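Local structure of peroxiredoxin PRX1, mitochondrial (Saccharomyces cerevisiae, 5YKJ) at residues R128-I133 with V149-S154; V156-D161 with N176-D181; G170-I175 with D182-P187. The protein probably reduces peroxides in mitochondria as a 1-Cys peroxiredoxin, a thiol peroxidase recycled with the help of the glutathione and thioredoxin systems. All coordinates share one frame; numbering follows the deposited sequence.

Contact 1 is the buried one, about 6 Å from the chain centre to the contact centre, whereas contact 2 lies at the surface and contact 3 is partly buried in the C-terminal domain. Contacts 1 and 2 both use helix 153-169, the first through the loop leading into it, the second one to two turns further on. Contacts 2 and 3 alternate along the chain and touch through W177, which packs on D182 and V183. Chemistry changes along this path: stacked guanidinium groups and a water in contact 1, an arginine-to-carbonyl bond in contact 2, a backbone bridge with valine, isoleucine and proline packing in contact 3.

Contact 1: R128-I133 with V149-S154; sequences RSVFVI and VGRNTS
R128 and R151 form a stacked arginine pair in the thioredoxin-like core, where the R128 end of the segment, beside strand 129-133, faces the loop leading into helix 153-169. Their position beside E47, three residues after the oxidised Cys44, is consistent with the arginine network that flanks the peroxidatic cysteine in peroxiredoxins. The stack is nearly parallel, with planes 8° apart and guanidinium centres separated by 3.8 Å. R128 NH1 lies over the middle of the R151 group, 3.4 Å above its plane. The opposite face of R151 rests on V130, whose CG2 comes within 3.4 Å of R151 NE, so the guanidinium is sandwiched between an arginine and a methyl group. R151 reaches this slot by starting with CG anti to its carbonyl carbon (chi1 -60°) and running extended as far as NE; R128 instead bends at chi2 and chi3, which folds its group back over R151.

Rotation of the R151 plane is fixed by its polar edge. NH2 donates to R128 O over 2.9 Å, with an N-H...O angle of 153°; the acceptor lies close to the guanidinium plane, but the donor stands above the carbonyl plane. A water accepts from R151 NE at 2.9 Å and donates to R128 O at 2.8 Å, giving that carbonyl two donors. At the edge of the other guanidinium, R128 NH2 is 3.2 Å from V149 O.

The surroundings complete the network: E47, on helix 46-53, makes a salt bridge with R128 and accepts from the backbone N of R151, while S35 O receives a further bond from R151 NH2. Strand 129-133 runs between strands 30-36 and 139-144, and the R151 side chain touches F34 of the former and F143 of the latter.

Contact 2: V156-D161 with N176-D181; sequences VLRVID and NWQPAD
R158 and W177 join helix 153-169 to the loop between that helix and strand 183-184, which folds back along the helix and then closes into a type II beta turn, Q178 to D181. A single hydrogen bond crosses the contact: R158 NH1 donates to W177 O over 2.9 Å. Its geometry is favourable at both ends, since the N-H...O angle is 161°, the acceptor lies almost in the guanidinium plane, and the donor approaches in the carbonyl plane on a lone pair. R158 is extended through chi2, and a bend at chi3 (67°) then turns the guanidinium towards this carbonyl. The same guanidinium has a charged partner within the helix, because NE makes a salt bridge with E155; the charge partner of D161 lies outside both segments, OD1 making a salt bridge with R61.

Van der Waals packing supplies the rest. The Q178 side chain, bent at chi2, crosses R158 at about a right angle and brings NE2 to 3.5 Å from R158 CD. One helical turn later D161 meets the loop twice: its CB is 4.2 Å from W177 CZ3, and its OD2 is 3.9 Å from P179 CG. The indole also packs on A162 and L165 of the same helix.

Internal bonds hold the turn in shape. D181 N donates to Q178 O, and D181 OD2 accepts from Q178 N at 3.1 Å, met from above the carboxylate plane. P179 N lies over one face of the indole, and W177 NE1 makes a weak, long bond to D181 O at 3.4 Å.

Contact 3: G170-I175 with D182-P187; sequences GVVTPI and DVIIPP
V172 and I184 form a single antiparallel beta bridge, a hydrogen-bonded pair that sets the chain leaving helix 153-169 beside edge strand 183-184 of the small C-terminal sheet. Two bonds define it: V172 N donates to I184 O at 3.0 Å, and I184 N returns to V172 O at 2.9 Å with an N-H...O angle of 162°. The pairing is limited to this one bridge, and the end-to-end directions, 119° apart, are far from antiparallel.

On the buried side, V171 and V183 pack obliquely, V171 CG1 lying 3.8 Å from V183 CG2. L165 touches both valines, and F198 of helix 191-198 adds to the cover of V171; the backbone of V183 bonds to T211 on the adjacent strand 208-211.

The other side pairs exposed V172 with buried I184. V172 CG2 still sits 3.6 Å from I184 CB, and I184 CD1, carried out by an extended chi2 (154°), reaches P174 CB at 3.7 Å. V172 CG1 and P186 CG, 4.5 Å apart at their nearest, make a loose pair. The P186 ring is met closely by backbone instead: at G170, which follows the helix with positive phi, O lies 3.2 Å from P186 CD.

Contact 1: R128-I133 with V149-S154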
loop_
_atom_site.group_PDB
_atom_site.type_symbol
_atom_site.label_atom_id
_atom_site.label_comp_id
_atom_site.label_asym_id
_atom_site.label_seq_id
_atom_site.Cartn_x
_atom_site.Cartn_y
_atom_site.Cartn_z
ATOM N N ARG A 128 10.737 1.117 5.613
ATOM C CA ARG A 128 9.840 2.199 5.336
ATOM C C ARG A 128 9.055 2.118 4.035
ATOM O O ARG A 128 8.503 3.074 3.622
ATOM C CB ARG A 128 10.653 3.507 5.290
ATOM C CG ARG A 128 10.894 4.169 6.620
ATOM C CD ARG A 128 9.609 4.698 7.219
ATOM N NE ARG A 128 9.161 5.926 6.589
ATOM C CZ ARG A 128 8.019 6.540 6.853
ATOM N NH1 ARG A 128 7.205 6.068 7.746
ATOM N NH2 ARG A 128 7.702 7.647 6.238
ATOM N N SER A 129 9.077 0.968 3.425
ATOM C CA SER A 129 8.371 0.812 2.181
ATOM C C SER A 129 6.884 0.598 2.338
ATOM O O SER A 129 6.444 0.109 3.286
ATOM C CB SER A 129 8.979 -0.310 1.336
ATOM O OG SER A 129 10.319 -0.075 1.078
ATOM N N VAL A 130 6.172 1.024 1.317
ATOM C CA VAL A 130 4.750 0.812 1.212
ATOM C C VAL A 130 4.529 0.001 -0.069
ATOM O O VAL A 130 4.995 0.346 -1.066
ATOM C CB VAL A 130 3.912 2.116 1.139
ATOM C CG1 VAL A 130 2.419 1.811 0.983
ATOM C CG2 VAL A 130 4.076 2.902 2.413
ATOM N N PHE A 131 3.825 -1.103 0.066
ATOM C CA PHE A 131 3.534 -1.949 -1.060
ATOM C C PHE A 131 2.019 -2.015 -1.318
ATOM O O PHE A 131 1.307 -2.310 -0.434
ATOM C CB PHE A 131 4.028 -3.400 -0.779
ATOM C CG PHE A 131 5.484 -3.521 -0.383
ATOM C CD1 PHE A 131 5.910 -3.333 0.922
ATOM C CD2 PHE A 131 6.445 -3.856 -1.320
ATOM C CE1 PHE A 131 7.217 -3.443 1.263
ATOM C CE2 PHE A 131 7.774 -3.966 -0.940
ATOM C CZ PHE A 131 8.119 -3.788 0.333
ATOM N N VAL A 132 1.583 -1.707 -2.538
ATOM C CA VAL A 132 0.190 -1.830 -2.915
ATOM C C VAL A 132 0.083 -3.161 -3.640
ATOM O O VAL A 132 0.756 -3.376 -4.592
ATOM C CB VAL A 132 -0.198 -0.716 -3.840
ATOM C CG1 VAL A 132 -1.649 -0.863 -4.265
ATOM C CG2 VAL A 132 0.036 0.602 -3.167
ATOM N N ILE A 133 -0.749 -4.035 -3.101
ATOM C CA ILE A 133 -0.911 -5.408 -3.583
ATOM C C ILE A 133 -2.319 -5.703 -4.096
ATOM O O ILE A 133 -3.264 -5.348 -3.495
ATOM C CB ILE A 133 -0.565 -6.332 -2.449
ATOM C CG1 ILE A 133 0.849 -6.026 -2.019
ATOM C CG2 ILE A 133 -0.720 -7.797 -2.793
ATOM C CD1 ILE A 133 1.234 -6.596 -0.678
ATOM N N VAL A 149 10.168 11.996 6.651
ATOM C CA VAL A 149 9.157 12.556 5.783
ATOM C C VAL A 149 7.871 11.731 5.741
ATOM O O VAL A 149 7.828 10.689 5.235
ATOM C CB VAL A 149 9.698 12.672 4.326
ATOM C CG1 VAL A 149 8.635 13.201 3.359
ATOM C CG2 VAL A 149 10.920 13.544 4.275
ATOM N N GLY A 150 6.820 12.316 6.271
ATOM C CA GLY A 150 5.541 11.680 6.302
ATOM C C GLY A 150 4.966 11.510 4.919
ATOM O O GLY A 150 5.159 12.291 4.078
ATOM N N ARG A 151 4.233 10.427 4.791
ATOM C CA ARG A 151 3.602 10.043 3.545
ATOM C C ARG A 151 2.386 10.910 3.247
ATOM O O ARG A 151 2.080 11.820 3.956
ATOM C CB ARG A 151 3.247 8.563 3.550
ATOM C CG ARG A 151 4.435 7.641 3.725
ATOM C CD ARG A 151 4.030 6.303 4.371
ATOM N NE ARG A 151 5.125 5.344 4.470
ATOM C CZ ARG A 151 5.215 4.409 5.388
ATOM N NH1 ARG A 151 4.298 4.246 6.281
ATOM N NH2 ARG A 151 6.244 3.611 5.377
ATOM N N ASN A 152 1.738 10.588 2.137
ATOM C CA ASN A 152 0.540 11.318 1.695
ATOM C C ASN A 152 -0.607 10.335 1.473
ATOM O O ASN A 152 -0.555 9.568 0.607
ATOM C CB ASN A 152 0.872 12.074 0.407
ATOM C CG ASN A 152 -0.254 12.936 -0.080
ATOM O OD1 ASN A 152 -1.351 12.683 0.162
ATOM N ND2 ASN A 152 0.092 13.922 -0.825
ATOM N N THR A 153 -1.606 10.386 2.330
ATOM C CA THR A 153 -2.711 9.465 2.232
ATOM C C THR A 153 -3.551 9.643 0.966
ATOM O O THR A 153 -4.082 8.749 0.471
ATOM C CB THR A 153 -3.561 9.469 3.509
ATOM O OG1 THR A 153 -4.019 10.785 3.770
ATOM C CG2 THR A 153 -2.721 8.968 4.682
ATOM N N SER A 154 -3.651 10.877 0.543
ATOM C CA SER A 154 -4.387 11.190 -0.638
ATOM C C SER A 154 -3.757 10.578 -1.864
ATOM O O SER A 154 -4.424 10.176 -2.720
ATOM C CB SER A 154 -4.565 12.684 -0.815
ATOM O OG SER A 154 -5.408 13.151 0.177
HETATM O O HOH W 1 6.919 4.960 2.188
#

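Contact 2: V156-D161 with N176-D181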
loop_
_atom_site.group_PDB
_atom_site.type_symbol
_atom_site.label_atom_id
_atom_site.label_comp_id
_atom_site.label_asym_id
_atom_site.label_seq_id
_atom_site.Cartn_x
_atom_site.Cartn_y
_atom_site.Cartn_z
ATOM N N VAL A 156 -1.918 7.836 -1.843
ATOM C CA VAL A 156 -2.120 6.406 -1.796
ATOM C C VAL A 156 -3.515 6.072 -2.358
ATOM O O VAL A 156 -3.665 5.186 -3.071
ATOM C CB VAL A 156 -1.978 5.863 -0.346
ATOM C CG1 VAL A 156 -2.442 4.400 -0.239
ATOM C CG2 VAL A 156 -0.563 6.050 0.156
ATOM N N LEU A 157 -4.506 6.840 -1.975
ATOM C CA LEU A 157 -5.826 6.620 -2.500
ATOM C C LEU A 157 -5.902 6.900 -4.024
ATOM O O LEU A 157 -6.598 6.248 -4.716
ATOM C CB LEU A 157 -6.881 7.423 -1.732
ATOM C CG LEU A 157 -7.231 6.999 -0.306
ATOM C CD1 LEU A 157 -7.905 8.136 0.459
ATOM C CD2 LEU A 157 -8.061 5.743 -0.294
ATOM N N ARG A 158 -5.183 7.910 -4.460
ATOM C CA ARG A 158 -5.204 8.269 -5.867
ATOM C C ARG A 158 -4.660 7.136 -6.751
ATOM O O ARG A 158 -5.243 6.776 -7.725
ATOM C CB ARG A 158 -4.443 9.585 -6.115
ATOM C CG ARG A 158 -4.656 10.202 -7.497
ATOM C CD ARG A 158 -3.664 11.300 -7.852
ATOM N NE ARG A 158 -2.321 10.814 -8.012
ATOM C CZ ARG A 158 -1.860 10.324 -9.138
ATOM N NH1 ARG A 158 -2.607 10.313 -10.232
ATOM N NH2 ARG A 158 -0.642 9.865 -9.179
ATOM N N VAL A 159 -3.542 6.586 -6.349
ATOM C CA VAL A 159 -2.981 5.490 -7.090
ATOM C C VAL A 159 -3.824 4.232 -7.032
ATOM O O VAL A 159 -3.817 3.522 -7.921
ATOM C CB VAL A 159 -1.490 5.219 -6.829
ATOM C CG1 VAL A 159 -0.732 6.483 -7.046
ATOM C CG2 VAL A 159 -1.257 4.645 -5.451
ATOM N N ILE A 160 -4.484 3.996 -5.911
ATOM C CA ILE A 160 -5.336 2.844 -5.810
ATOM C C ILE A 160 -6.477 3.015 -6.840
ATOM O O ILE A 160 -6.824 2.110 -7.526
ATOM C CB ILE A 160 -5.930 2.655 -4.392
ATOM C CG1 ILE A 160 -4.882 2.097 -3.445
ATOM C CG2 ILE A 160 -7.076 1.646 -4.421
ATOM C CD1 ILE A 160 -5.220 2.338 -1.993
ATOM N N ASP A 161 -6.999 4.225 -6.892
ATOM C CA ASP A 161 -8.078 4.476 -7.828
ATOM C C ASP A 161 -7.631 4.278 -9.288
ATOM O O ASP A 161 -8.310 3.727 -10.066
ATOM C CB ASP A 161 -8.659 5.867 -7.619
ATOM C CG ASP A 161 -9.542 5.958 -6.373
ATOM O OD1 ASP A 161 -9.969 4.975 -5.910
ATOM O OD2 ASP A 161 -9.752 7.022 -5.925
ATOM N N ASN A 176 -0.692 13.254 -12.902
ATOM C CA ASN A 176 -1.574 14.049 -12.104
ATOM C C ASN A 176 -3.059 13.748 -12.243
ATOM O O ASN A 176 -3.838 14.535 -11.868
ATOM C CB ASN A 176 -1.291 15.480 -12.457
ATOM C CG ASN A 176 0.056 15.964 -11.965
ATOM O OD1 ASN A 176 0.638 15.406 -11.097
ATOM N ND2 ASN A 176 0.540 17.003 -12.592
ATOM N N TRP A 177 -3.387 12.579 -12.755
ATOM C CA TRP A 177 -4.757 12.187 -12.948
ATOM C C TRP A 177 -5.587 12.140 -11.684
ATOM O O TRP A 177 -5.163 11.664 -10.701
ATOM C CB TRP A 177 -4.832 10.793 -13.611
ATOM C CG TRP A 177 -6.186 10.225 -13.763
ATOM C CD1 TRP A 177 -7.025 10.426 -14.779
ATOM C CD2 TRP A 177 -6.842 9.331 -12.875
ATOM N NE1 TRP A 177 -8.137 9.722 -14.611
ATOM C CE2 TRP A 177 -8.075 9.040 -13.436
ATOM C CE3 TRP A 177 -6.506 8.751 -11.663
ATOM C CZ2 TRP A 177 -8.968 8.202 -12.831
ATOM C CZ3 TRP A 177 -7.376 7.960 -11.078
ATOM C CH2 TRP A 177 -8.594 7.659 -11.651
ATOM N N GLN A 178 -6.802 12.629 -11.781
ATOM C CA GLN A 178 -7.741 12.499 -10.727
ATOM C C GLN A 178 -8.954 11.793 -11.319
ATOM O O GLN A 178 -9.244 11.903 -12.450
ATOM C CB GLN A 178 -8.199 13.835 -10.180
ATOM C CG GLN A 178 -7.192 14.582 -9.327
ATOM C CD GLN A 178 -6.795 13.899 -8.033
ATOM O OE1 GLN A 178 -7.522 13.147 -7.481
ATOM N NE2 GLN A 178 -5.618 14.183 -7.590
ATOM N N PRO A 179 -9.683 11.094 -10.488
ATOM C CA PRO A 179 -10.892 10.430 -10.947
ATOM C C PRO A 179 -11.841 11.474 -11.555
ATOM O O PRO A 179 -11.925 12.560 -11.093
ATOM C CB PRO A 179 -11.487 9.863 -9.669
ATOM C CG PRO A 179 -10.280 9.573 -8.819
ATOM C CD PRO A 179 -9.303 10.643 -9.140
ATOM N N ALA A 180 -12.450 11.028 -12.643
ATOM C CA ALA A 180 -13.363 11.681 -13.593
ATOM C C ALA A 180 -12.580 12.390 -14.684
ATOM O O ALA A 180 -13.148 12.820 -15.618
ATOM C CB ALA A 180 -14.429 12.610 -12.996
ATOM N N ASP A 181 -11.256 12.453 -14.576
ATOM C CA ASP A 181 -10.468 13.031 -15.628
ATOM C C ASP A 181 -10.386 12.016 -16.795
ATOM O O ASP A 181 -10.589 10.855 -16.640
ATOM C CB ASP A 181 -9.038 13.355 -15.212
ATOM C CG ASP A 181 -8.907 14.539 -14.265
ATOM O OD1 ASP A 181 -9.830 15.221 -14.001
ATOM O OD2 ASP A 181 -7.806 14.727 -13.811
#

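Contact 3: G170-I175 with D182-P187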
loop_
_atom_site.group_PDB
_atom_site.type_symbol
_atom_site.label_atom_id
_atom_site.label_comp_id
_atom_site.label_asym_id
_atom_site.label_seq_id
_atom_site.Cartn_x
_atom_site.Cartn_y
_atom_site.Cartn_z
ATOM N N GLY A 170 -9.198 -1.261 -18.744
ATOM C CA GLY A 170 -8.128 -1.358 -19.696
ATOM C C GLY A 170 -7.679 -0.036 -20.263
ATOM O O GLY A 170 -7.548 0.146 -21.433
ATOM N N VAL A 171 -7.421 0.874 -19.360
ATOM C CA VAL A 171 -6.971 2.202 -19.675
ATOM C C VAL A 171 -5.730 2.486 -18.825
ATOM O O VAL A 171 -5.387 1.711 -18.018
ATOM C CB VAL A 171 -8.006 3.279 -19.408
ATOM C CG1 VAL A 171 -9.206 3.061 -20.292
ATOM C CG2 VAL A 171 -8.447 3.309 -17.956
ATOM N N VAL A 172 -5.103 3.595 -19.123
ATOM C CA VAL A 172 -3.913 4.061 -18.417
ATOM C C VAL A 172 -4.127 5.514 -17.999
ATOM O O VAL A 172 -4.889 6.191 -18.595
ATOM C CB VAL A 172 -2.546 3.843 -19.125
ATOM C CG1 VAL A 172 -2.181 2.403 -19.286
ATOM C CG2 VAL A 172 -2.302 4.742 -20.315
ATOM N N THR A 173 -3.447 5.959 -16.943
ATOM C CA THR A 173 -3.679 7.276 -16.435
ATOM C C THR A 173 -2.454 8.176 -16.545
ATOM O O THR A 173 -1.396 7.825 -16.354
ATOM C CB THR A 173 -4.177 7.282 -14.962
ATOM O OG1 THR A 173 -3.206 6.691 -14.142
ATOM C CG2 THR A 173 -5.515 6.613 -14.786
ATOM N N PRO A 174 -2.732 9.426 -16.951
ATOM C CA PRO A 174 -1.657 10.380 -17.150
ATOM C C PRO A 174 -1.171 10.985 -15.849
ATOM O O PRO A 174 -1.743 10.818 -14.850
ATOM C CB PRO A 174 -2.289 11.483 -17.962
ATOM C CG PRO A 174 -3.685 11.494 -17.507
ATOM C CD PRO A 174 -4.032 10.049 -17.297
ATOM N N ILE A 175 -0.110 11.737 -15.978
ATOM C CA ILE A 175 0.426 12.424 -14.856
ATOM C C ILE A 175 -0.681 13.275 -14.217
ATOM O O ILE A 175 -1.465 13.860 -14.861
ATOM C CB ILE A 175 1.567 13.367 -15.318
ATOM C CG1 ILE A 175 2.308 14.004 -14.160
ATOM C CG2 ILE A 175 0.996 14.471 -16.193
ATOM C CD1 ILE A 175 3.418 13.121 -13.644
ATOM N N ASP A 182 -10.075 12.520 -17.956
ATOM C CA ASP A 182 -9.917 11.673 -19.102
ATOM C C ASP A 182 -8.719 10.723 -18.900
ATOM O O ASP A 182 -7.759 11.042 -18.272
ATOM C CB ASP A 182 -9.703 12.477 -20.396
ATOM C CG ASP A 182 -10.903 13.329 -20.789
ATOM O OD1 ASP A 182 -11.977 13.090 -20.293
ATOM O OD2 ASP A 182 -10.689 14.258 -21.561
ATOM N N VAL A 183 -8.843 9.566 -19.489
ATOM C CA VAL A 183 -7.873 8.502 -19.463
ATOM C C VAL A 183 -7.276 8.258 -20.852
ATOM O O VAL A 183 -7.706 8.792 -21.818
ATOM C CB VAL A 183 -8.462 7.208 -18.895
ATOM C CG1 VAL A 183 -8.844 7.355 -17.434
ATOM C CG2 VAL A 183 -9.670 6.742 -19.680
ATOM N N ILE A 184 -6.267 7.416 -20.876
ATOM C CA ILE A 184 -5.541 7.107 -22.075
ATOM C C ILE A 184 -5.709 5.665 -22.548
ATOM O O ILE A 184 -5.723 4.790 -21.778
ATOM C CB ILE A 184 -4.052 7.424 -21.884
ATOM C CG1 ILE A 184 -3.820 8.892 -21.655
ATOM C CG2 ILE A 184 -3.234 6.988 -23.078
ATOM C CD1 ILE A 184 -2.560 9.194 -20.881
ATOM N N ILE A 185 -5.851 5.481 -23.848
ATOM C CA ILE A 185 -6.021 4.178 -24.398
ATOM C C ILE A 185 -4.649 3.572 -24.551
ATOM O O ILE A 185 -3.823 4.157 -25.065
ATOM C CB ILE A 185 -6.805 4.257 -25.740
ATOM C CG1 ILE A 185 -8.151 4.894 -25.500
ATOM C CG2 ILE A 185 -7.005 2.875 -26.333
ATOM C CD1 ILE A 185 -8.914 5.230 -26.770
ATOM N N PRO A 186 -4.469 2.352 -24.051
ATOM C CA PRO A 186 -3.177 1.715 -24.153
ATOM C C PRO A 186 -2.804 1.498 -25.627
ATOM O O PRO A 186 -3.563 1.223 -26.460
ATOM C CB PRO A 186 -3.370 0.365 -23.438
ATOM C CG PRO A 186 -4.534 0.524 -22.592
ATOM C CD PRO A 186 -5.421 1.484 -23.349
ATOM N N PRO A 187 -1.508 1.656 -25.875
ATOM C CA PRO A 187 -0.981 1.513 -27.225
ATOM C C PRO A 187 -1.175 0.138 -27.819
ATOM O O PRO A 187 -1.185 0.013 -29.001
ATOM C CB PRO A 187 0.476 1.882 -27.128
ATOM C CG PRO A 187 0.766 2.141 -25.745
ATOM C CD PRO A 187 -0.481 2.092 -24.928
#